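Local coordinates for protein ParA (Salmonella enterica subsp. enterica serovar Newport str. SL317, PDB 3EZF) that probably acts as a ParA-family ATPase in plasmid partition, binding adenine nucleotides and, through a winged helix-turn-helix domain, DNA under ADP control, at residues K51-L55 against Q140-R144; Q62-M67 against D94-R99; N231-R237 against E304-R309. All coordinates share one frame; numbering follows the deposited sequence.

Interaction 1: K51-L55 against Q140-R144; sequences KLPKL and QDLLR. With SO4 (sulfate ion), chain D.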
# COMPACT_ATOMS: atom_id res chain seq x y z
N LYS A 51 -33.20 21.82 13.78
CA LYS A 51 -33.05 21.73 12.33
C LYS A 51 -32.88 20.29 11.85
O LYS A 51 -32.81 20.05 10.65
CB LYS A 51 -31.85 22.55 11.87
CG LYS A 51 -31.90 24.00 12.28
CD LYS A 51 -30.91 24.85 11.49
CE LYS A 51 -31.65 25.72 10.48
NZ LYS A 51 -30.77 26.70 9.79
N LEU A 52 -32.81 19.34 12.78
CA LEU A 52 -32.65 17.94 12.40
C LEU A 52 -33.97 17.30 11.99
O LEU A 52 -35.04 17.72 12.42
CB LEU A 52 -32.02 17.16 13.56
CG LEU A 52 -30.52 16.87 13.47
CD1 LEU A 52 -29.78 18.03 12.82
CD2 LEU A 52 -29.97 16.57 14.87
N PRO A 53 -33.91 16.25 11.16
CA PRO A 53 -35.09 15.53 10.68
C PRO A 53 -36.10 15.17 11.76
O PRO A 53 -35.74 14.86 12.88
CB PRO A 53 -34.49 14.28 10.04
CG PRO A 53 -33.22 14.77 9.51
CD PRO A 53 -32.69 15.61 10.65
N LYS A 54 -37.38 15.22 11.39
CA LYS A 54 -38.47 14.88 12.29
C LYS A 54 -38.47 15.66 13.60
O LYS A 54 -39.06 15.21 14.59
CB LYS A 54 -38.44 13.38 12.57
CG LYS A 54 -38.21 12.54 11.33
CD LYS A 54 -39.24 12.83 10.24
CE LYS A 54 -40.49 11.96 10.37
NZ LYS A 54 -40.21 10.54 9.97
N LEU A 55 -37.81 16.82 13.62
CA LEU A 55 -37.75 17.62 14.84
C LEU A 55 -37.95 19.11 14.56
O LEU A 55 -37.81 19.56 13.42
CB LEU A 55 -36.40 17.42 15.55
CG LEU A 55 -35.93 16.00 15.92
CD1 LEU A 55 -34.59 16.10 16.60
CD2 LEU A 55 -36.93 15.30 16.82
N GLN A 140 -25.84 14.18 10.11
CA GLN A 140 -26.94 15.06 10.51
C GLN A 140 -28.27 14.32 10.56
O GLN A 140 -28.86 14.15 11.62
CB GLN A 140 -27.05 16.22 9.52
CG GLN A 140 -25.90 17.21 9.56
CD GLN A 140 -26.08 18.24 10.66
OE1 GLN A 140 -26.26 17.88 11.83
NE2 GLN A 140 -26.04 19.51 10.30
N ASP A 141 -28.74 13.89 9.38
CA ASP A 141 -30.01 13.20 9.27
C ASP A 141 -29.91 11.71 9.41
O ASP A 141 -30.75 10.99 8.87
CB ASP A 141 -30.69 13.48 7.93
CG ASP A 141 -29.97 14.51 7.12
OD1 ASP A 141 -29.67 15.59 7.68
OD2 ASP A 141 -29.71 14.23 5.92
N LEU A 142 -28.90 11.23 10.12
CA LEU A 142 -28.75 9.79 10.29
C LEU A 142 -28.67 9.44 11.75
O LEU A 142 -28.78 8.27 12.10
CB LEU A 142 -27.51 9.29 9.56
CG LEU A 142 -27.64 8.70 8.14
CD1 LEU A 142 -28.48 9.58 7.24
CD2 LEU A 142 -26.24 8.54 7.55
N LEU A 143 -28.49 10.45 12.60
CA LEU A 143 -28.41 10.25 14.06
C LEU A 143 -29.64 9.52 14.59
O LEU A 143 -29.56 8.75 15.55
CB LEU A 143 -28.26 11.59 14.79
CG LEU A 143 -27.02 12.47 14.57
CD1 LEU A 143 -27.12 13.69 15.46
CD2 LEU A 143 -25.76 11.72 14.90
N ARG A 144 -30.78 9.77 13.98
CA ARG A 144 -32.03 9.12 14.37
C ARG A 144 -31.95 7.61 14.22
O ARG A 144 -32.84 6.89 14.66
CB ARG A 144 -33.16 9.62 13.48
CG ARG A 144 -32.79 9.57 12.01
CD ARG A 144 -34.01 9.62 11.14
NE ARG A 144 -34.87 8.46 11.38
CZ ARG A 144 -35.96 8.20 10.69
NH1 ARG A 144 -36.33 9.02 9.71
NH2 ARG A 144 -36.67 7.11 10.98
S SO4 D . -39.24 10.42 6.43
O1 SO4 D . -40.14 9.71 7.36
O2 SO4 D . -38.27 9.46 5.87
O3 SO4 D . -38.52 11.49 7.16
O4 SO4 D . -40.02 11.03 5.34

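Interaction 2: Q62-M67 against D94-R99; sequences QAIKEM and DIYAHR. With SO4 (sulfate ion), chain H.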
# COMPACT_ATOMS: atom_id res chain seq x y z
N GLN A 62 -39.77 20.55 24.13
CA GLN A 62 -40.74 19.73 24.83
C GLN A 62 -40.10 18.43 25.24
O GLN A 62 -40.36 17.91 26.31
CB GLN A 62 -41.93 19.46 23.91
CG GLN A 62 -43.11 18.81 24.58
CD GLN A 62 -44.15 18.38 23.57
OE1 GLN A 62 -44.64 19.19 22.78
NE2 GLN A 62 -44.51 17.09 23.60
N ALA A 63 -39.26 17.88 24.36
CA ALA A 63 -38.56 16.63 24.65
C ALA A 63 -37.66 16.85 25.87
O ALA A 63 -37.70 16.06 26.81
CB ALA A 63 -37.71 16.22 23.46
N ILE A 64 -36.87 17.92 25.85
CA ILE A 64 -35.97 18.22 26.95
C ILE A 64 -36.74 18.43 28.25
O ILE A 64 -36.41 17.84 29.27
CB ILE A 64 -35.09 19.44 26.64
CG1 ILE A 64 -34.05 19.05 25.59
CG2 ILE A 64 -34.42 19.95 27.90
CD1 ILE A 64 -33.02 20.09 25.31
N LYS A 65 -37.77 19.27 28.21
CA LYS A 65 -38.60 19.54 29.39
C LYS A 65 -39.10 18.21 29.96
O LYS A 65 -38.83 17.86 31.10
CB LYS A 65 -39.80 20.42 29.00
CG LYS A 65 -40.86 20.57 30.10
CD LYS A 65 -42.23 20.99 29.55
CE LYS A 65 -42.41 22.50 29.41
NZ LYS A 65 -41.95 23.06 28.11
N GLU A 66 -39.82 17.46 29.14
CA GLU A 66 -40.35 16.19 29.56
C GLU A 66 -39.27 15.27 30.13
O GLU A 66 -39.44 14.72 31.22
CB GLU A 66 -41.05 15.48 28.39
CG GLU A 66 -42.28 16.21 27.87
CD GLU A 66 -43.09 15.38 26.88
OE1 GLU A 66 -44.23 15.80 26.55
OE2 GLU A 66 -42.60 14.31 26.43
N MET A 67 -38.16 15.11 29.40
CA MET A 67 -37.06 14.23 29.82
C MET A 67 -36.39 14.61 31.13
O MET A 67 -35.97 13.73 31.88
CB MET A 67 -36.00 14.16 28.72
CG MET A 67 -36.31 13.16 27.61
SD MET A 67 -35.29 13.43 26.15
CE MET A 67 -33.87 12.38 26.47
N ASP A 94 -31.06 10.14 22.24
CA ASP A 94 -32.00 9.87 23.30
C ASP A 94 -33.30 10.68 23.15
O ASP A 94 -34.36 10.25 23.61
CB ASP A 94 -31.36 10.11 24.67
CG ASP A 94 -30.38 9.01 25.05
OD1 ASP A 94 -30.58 7.84 24.66
OD2 ASP A 94 -29.41 9.32 25.77
N ILE A 95 -33.21 11.85 22.52
CA ILE A 95 -34.39 12.68 22.30
C ILE A 95 -35.22 12.00 21.23
O ILE A 95 -36.45 11.98 21.30
CB ILE A 95 -34.04 14.11 21.83
CG1 ILE A 95 -33.66 14.99 23.02
CG2 ILE A 95 -35.22 14.71 21.07
CD1 ILE A 95 -33.19 16.35 22.65
N TYR A 96 -34.54 11.44 20.23
CA TYR A 96 -35.21 10.74 19.13
C TYR A 96 -35.84 9.48 19.69
O TYR A 96 -36.87 9.00 19.19
CB TYR A 96 -34.22 10.33 18.03
CG TYR A 96 -33.94 11.36 16.97
CD1 TYR A 96 -32.68 11.93 16.84
CD2 TYR A 96 -34.92 11.73 16.06
CE1 TYR A 96 -32.41 12.84 15.83
CE2 TYR A 96 -34.67 12.65 15.03
CZ TYR A 96 -33.41 13.20 14.92
OH TYR A 96 -33.13 14.12 13.93
N ALA A 97 -35.22 8.95 20.74
CA ALA A 97 -35.72 7.73 21.36
C ALA A 97 -36.94 8.07 22.21
O ALA A 97 -37.93 7.33 22.23
CB ALA A 97 -34.64 7.08 22.21
N HIS A 98 -36.87 9.20 22.90
CA HIS A 98 -37.98 9.62 23.72
C HIS A 98 -39.17 9.90 22.80
O HIS A 98 -40.30 9.59 23.12
CB HIS A 98 -37.59 10.87 24.49
CG HIS A 98 -38.69 11.41 25.33
ND1 HIS A 98 -38.89 12.77 25.50
CD2 HIS A 98 -39.66 10.80 26.04
CE1 HIS A 98 -39.95 12.96 26.26
NE2 HIS A 98 -40.43 11.79 26.61
N ARG A 99 -38.88 10.48 21.64
CA ARG A 99 -39.91 10.80 20.65
C ARG A 99 -40.38 9.53 19.95
O ARG A 99 -41.08 9.58 18.93
CB ARG A 99 -39.33 11.77 19.61
CG ARG A 99 -40.06 13.09 19.51
CD ARG A 99 -40.37 13.62 20.90
NE ARG A 99 -41.20 14.81 20.90
CZ ARG A 99 -42.29 14.97 20.15
NH1 ARG A 99 -42.69 14.01 19.33
NH2 ARG A 99 -42.98 16.10 20.23
S SO4 H . -46.58 15.66 18.41
O1 SO4 H . -46.77 16.07 19.82
O2 SO4 H . -47.41 14.48 18.12
O3 SO4 H . -45.16 15.34 18.19
O4 SO4 H . -46.97 16.76 17.51

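Interaction 3: N231-R237 against E304-R309; sequences NQYEILR and EGVEPR. Unlike the reference sequence in segment 231-237: Asn231 (reference Lys), Gln232 (reference Pro), Tyr233 (reference Ser), Ile235 (reference Val).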
# COMPACT_ATOMS: atom_id res chain seq x y z
N ASN A 231 -14.18 -25.10 6.96
CA ASN A 231 -14.01 -24.61 5.60
C ASN A 231 -13.22 -23.31 5.66
O ASN A 231 -13.69 -22.32 6.20
CB ASN A 231 -15.37 -24.35 4.97
CG ASN A 231 -15.26 -23.86 3.54
OD1 ASN A 231 -15.90 -24.40 2.64
ND2 ASN A 231 -14.46 -22.82 3.33
N GLN A 232 -12.03 -23.30 5.08
CA GLN A 232 -11.18 -22.12 5.13
C GLN A 232 -11.77 -20.82 4.66
O GLN A 232 -11.25 -19.77 4.98
CB GLN A 232 -9.89 -22.37 4.34
CG GLN A 232 -10.12 -22.55 2.87
CD GLN A 232 -8.84 -22.78 2.12
OE1 GLN A 232 -8.85 -23.42 1.08
NE2 GLN A 232 -7.74 -22.24 2.64
N TYR A 233 -12.86 -20.88 3.89
CA TYR A 233 -13.45 -19.65 3.37
C TYR A 233 -14.77 -19.24 4.03
O TYR A 233 -15.46 -18.35 3.54
CB TYR A 233 -13.61 -19.75 1.84
CG TYR A 233 -12.30 -19.96 1.11
CD1 TYR A 233 -12.19 -20.90 0.08
CD2 TYR A 233 -11.15 -19.23 1.45
CE1 TYR A 233 -10.98 -21.11 -0.58
CE2 TYR A 233 -9.94 -19.43 0.80
CZ TYR A 233 -9.86 -20.37 -0.22
OH TYR A 233 -8.65 -20.57 -0.86
N GLU A 234 -15.11 -19.88 5.13
CA GLU A 234 -16.34 -19.56 5.84
C GLU A 234 -16.04 -19.19 7.28
O GLU A 234 -16.96 -18.95 8.06
CB GLU A 234 -17.31 -20.74 5.83
CG GLU A 234 -17.71 -21.24 4.45
CD GLU A 234 -18.77 -22.35 4.50
OE1 GLU A 234 -18.97 -22.95 5.57
OE2 GLU A 234 -19.40 -22.63 3.45
N ILE A 235 -14.76 -19.15 7.63
CA ILE A 235 -14.37 -18.81 9.00
C ILE A 235 -14.84 -17.42 9.43
O ILE A 235 -15.41 -17.27 10.50
CB ILE A 235 -12.85 -18.87 9.22
CG1 ILE A 235 -12.25 -20.13 8.59
CG2 ILE A 235 -12.56 -18.85 10.71
CD1 ILE A 235 -12.90 -21.42 9.07
N LEU A 236 -14.60 -16.42 8.58
CA LEU A 236 -14.99 -15.04 8.89
C LEU A 236 -16.47 -14.93 9.28
O LEU A 236 -16.80 -14.24 10.23
CB LEU A 236 -14.72 -14.11 7.68
CG LEU A 236 -14.50 -12.60 7.90
CD1 LEU A 236 -14.80 -11.88 6.61
CD2 LEU A 236 -15.37 -12.05 8.99
N ARG A 237 -17.36 -15.60 8.56
CA ARG A 237 -18.79 -15.52 8.86
C ARG A 237 -19.13 -16.29 10.12
O ARG A 237 -20.01 -15.90 10.87
CB ARG A 237 -19.63 -16.08 7.70
CG ARG A 237 -20.70 -15.13 7.12
CD ARG A 237 -21.90 -14.79 8.02
NE ARG A 237 -22.57 -13.58 7.51
CZ ARG A 237 -23.74 -13.09 7.91
NH1 ARG A 237 -24.45 -13.68 8.86
NH2 ARG A 237 -24.22 -11.98 7.35
N GLU A 304 -15.01 -24.82 -3.14
CA GLU A 304 -14.70 -25.13 -1.76
C GLU A 304 -16.00 -25.43 -1.00
O GLU A 304 -15.98 -25.65 0.22
CB GLU A 304 -13.97 -23.95 -1.11
CG GLU A 304 -13.08 -24.33 0.07
CD GLU A 304 -11.74 -24.90 -0.36
OE1 GLU A 304 -10.94 -25.28 0.54
OE2 GLU A 304 -11.48 -24.96 -1.59
N GLY A 305 -17.11 -25.43 -1.73
CA GLY A 305 -18.40 -25.71 -1.11
C GLY A 305 -19.08 -24.55 -0.41
O GLY A 305 -20.14 -24.73 0.20
N VAL A 306 -18.49 -23.36 -0.46
CA VAL A 306 -19.12 -22.22 0.18
C VAL A 306 -20.03 -21.56 -0.85
O VAL A 306 -19.85 -21.73 -2.06
CB VAL A 306 -18.09 -21.20 0.73
CG1 VAL A 306 -16.70 -21.61 0.32
CG2 VAL A 306 -18.41 -19.79 0.25
N GLU A 307 -21.01 -20.82 -0.36
CA GLU A 307 -21.99 -20.15 -1.19
C GLU A 307 -22.04 -18.66 -0.90
O GLU A 307 -22.80 -18.21 -0.05
CB GLU A 307 -23.36 -20.78 -0.93
CG GLU A 307 -23.67 -20.96 0.57
CD GLU A 307 -22.70 -21.90 1.27
OE1 GLU A 307 -22.58 -23.06 0.82
OE2 GLU A 307 -22.05 -21.49 2.27
N PRO A 308 -21.24 -17.86 -1.62
CA PRO A 308 -21.26 -16.42 -1.36
C PRO A 308 -22.65 -15.83 -1.11
O PRO A 308 -23.64 -16.28 -1.69
CB PRO A 308 -20.57 -15.84 -2.61
CG PRO A 308 -20.79 -16.88 -3.65
CD PRO A 308 -20.58 -18.16 -2.89
N ARG A 309 -22.69 -14.84 -0.23
CA ARG A 309 -23.91 -14.13 0.14
C ARG A 309 -24.04 -12.86 -0.69
O ARG A 309 -25.08 -12.23 -0.70
CB ARG A 309 -23.86 -13.73 1.61
CG ARG A 309 -23.67 -14.86 2.60
CD ARG A 309 -23.41 -14.32 4.01
NE ARG A 309 -24.30 -13.20 4.36
CZ ARG A 309 -25.58 -13.33 4.69
NH1 ARG A 309 -26.13 -14.53 4.73
NH2 ARG A 309 -26.31 -12.26 4.98

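Interaction 1: K51-L55 against Q140-R144
Pro53 presses its ring against Asp141, and around this pair the contact is tight. The two CA atoms stand 5.8 Å apart, and the proline edge made by CG and CD lies across the base of the aspartate, with Pro53 CG 3.6 Å from Asp141 CA. Beside it Leu52, almost fully enclosed, turns its end toward the other segment: CG sits 3.7 Å from Gln140 O, one methyl, CD1, reaches Gln140 OE1, and the other, CD2, meets Leu143 CD1 at 4.1 Å. This side of the contact is shared with helix 89-98, because Tyr96 packs on Leu52 and hydrogen-bonds to the carbonyl of Pro53, while Val92 touches Leu143. A type II turn from Leu52 to Leu55 presents the proline; Lys54 occupies its third position with a positive phi of 54°, and the closing bond from Leu55 N to Leu52 O is weak.

On the solvent side the packing gives way to charge. The Lys54 chain bends at every torsion beyond CB, curling round until NZ donates a hydrogen bond of 2.7 Å to O1 of the sulfate in chain D and a weak one to O3. Arg144 comes up from the other segment. Its NH1 stops 4.2 Å from Lys54 NZ, and the same sulfate oxygen O3 lies near the guanidinium plane, at the edge, 4.2 Å from NH1. No hydrogen bond links the two segments directly. The winged-helix turn 51-55 is thus seated on the loop after helix 129-138 of the nucleotide-binding domain by van der Waals packing of Pro53 and Leu52, while Lys54 and Arg144 form a positive corner whose charge the crystallisation anion would partly offset.

Interaction 2: Q62-M67 against D94-R99
Sulfate oxygen O3 of chain H is gripped by both terminal nitrogens of Arg99, at the point where that arginine nears Gln62 across the contact: NH1 donates at 3.0 Å and NH2 at 3.1 Å, with O3 in the plane of the guanidinium at its edge. Arg58 supplies a further bond to the sulfate through NH1, while its NH2 holds Gln62 OE1. The other end of that amide, Gln62 NE2, donates to Glu66 OE1 one turn on at 3.2 Å, meeting the carboxylate from above its plane.

Behind this charged rim the two helical segments cross almost perpendicularly, at 84°, with axes 10.0 Å apart. Ala63 faces Ile95 where the backbones come nearest, its CB 3.8 Å from Ile95 CG2. The other branch of Ile95 runs past the sulfur of Met67 at CG1 and ends with CD1 against Ile64 CG1. Met67 and His98 run antiparallel alongside one another. With its CG anti to the backbone N (chi1 178°), His98 swings the imidazole over helix 57-69, where Met67 SD lies 4.5 Å from the ring centroid, oblique at 54° from the normal. The methionine methyl continues to Asp94, its CE 3.6 Å from Asp94 O. On the other side of the ring Glu66 brings OE2 close to CE1 and NE2, but the angle is too poor for a hydrogen bond.

The contact joins a probable recognition helix to helix 89-98 within the winged helix-turn-helix domain. Glu66 next to the imidazole might stabilise a protonated His98, and the cluster of Arg58 and Arg99 round an anion is consistent with a surface suited to DNA phosphate.

Interaction 3: N231-R237 against E304-R309
The two segments run side by side in the same direction, with CA atoms 7.4 Å apart at Asn231 and Glu304, 6.8 Å at Glu234 and Val306, and 10.2 Å at Arg237 and Arg309. Glu234 occupies the N-cap position of helix 235-241, and Gly305, at positive phi, ends helix 294-303 in a Schellman motif.

Val306 fills the middle. Its CG1 meets Tyr233 CB at 3.9 Å, and its CB lies 3.7 Å from Glu234 CG, that extended side chain passing alongside the valine and pointing the opposite way. Tyr233 crosses Glu304 at about a right angle. Glu304 turns CG opposite its backbone N (chi1 -155°), which sets CG 3.5 Å from ring atom CD1 of Tyr233, and a bend at the next bond leads its carboxylate carbon toward Tyr233 CE1. The aliphatic CG of the preceding Gln232 lies over the centre of one ring face. Leu301 of helix 294-303 packs on both Tyr233 and Val306.

Farther along, like charges gather. The carboxylates of Glu234 and Glu307 approach through their OE2 atoms with planes 63° apart, an acceptor facing an acceptor. The guanidinium groups of Arg237 and Arg309 then overlap only in part, tilted 42°, with Arg237 CZ 3.6 Å above the Arg309 plane, toward its rim. Each arginine has its own counter-ion: Arg237 NH1 forms a salt bridge with Asp242, and Arg309 NH2 another with Asp271.

The contact joins the start of helix 235-241 to the loop leading into strand 312-317, an outer strand of the parallel sheet. Much of the joining is done by Val306, Tyr233 and the aliphatic stems, and Asp242 and Asp271 probably offset much of the charge of the paired arginines.

Interactions 1 and 2 are neighbours, their centres 13 Å apart, and interaction 2 is nested along the chain inside the loop that interaction 1 closes. Tyr96 of helix 89-98 connects them. Interaction 2 holds helices 57-69 and 89-98 together within the winged helix-turn-helix domain, whereas interaction 1 docks that domain on the P-loop nucleotide-binding domain. Interaction 3 comes later in the chain and lies wholly in the nucleotide-binding domain, on the opposite side of the chain's centre from interaction 1; its centre is 39 Å from that of interaction 1 and 45 Å from that of interaction 2. Because interaction 1 spans both domains, it could take part in coupling nucleotide state to DNA binding.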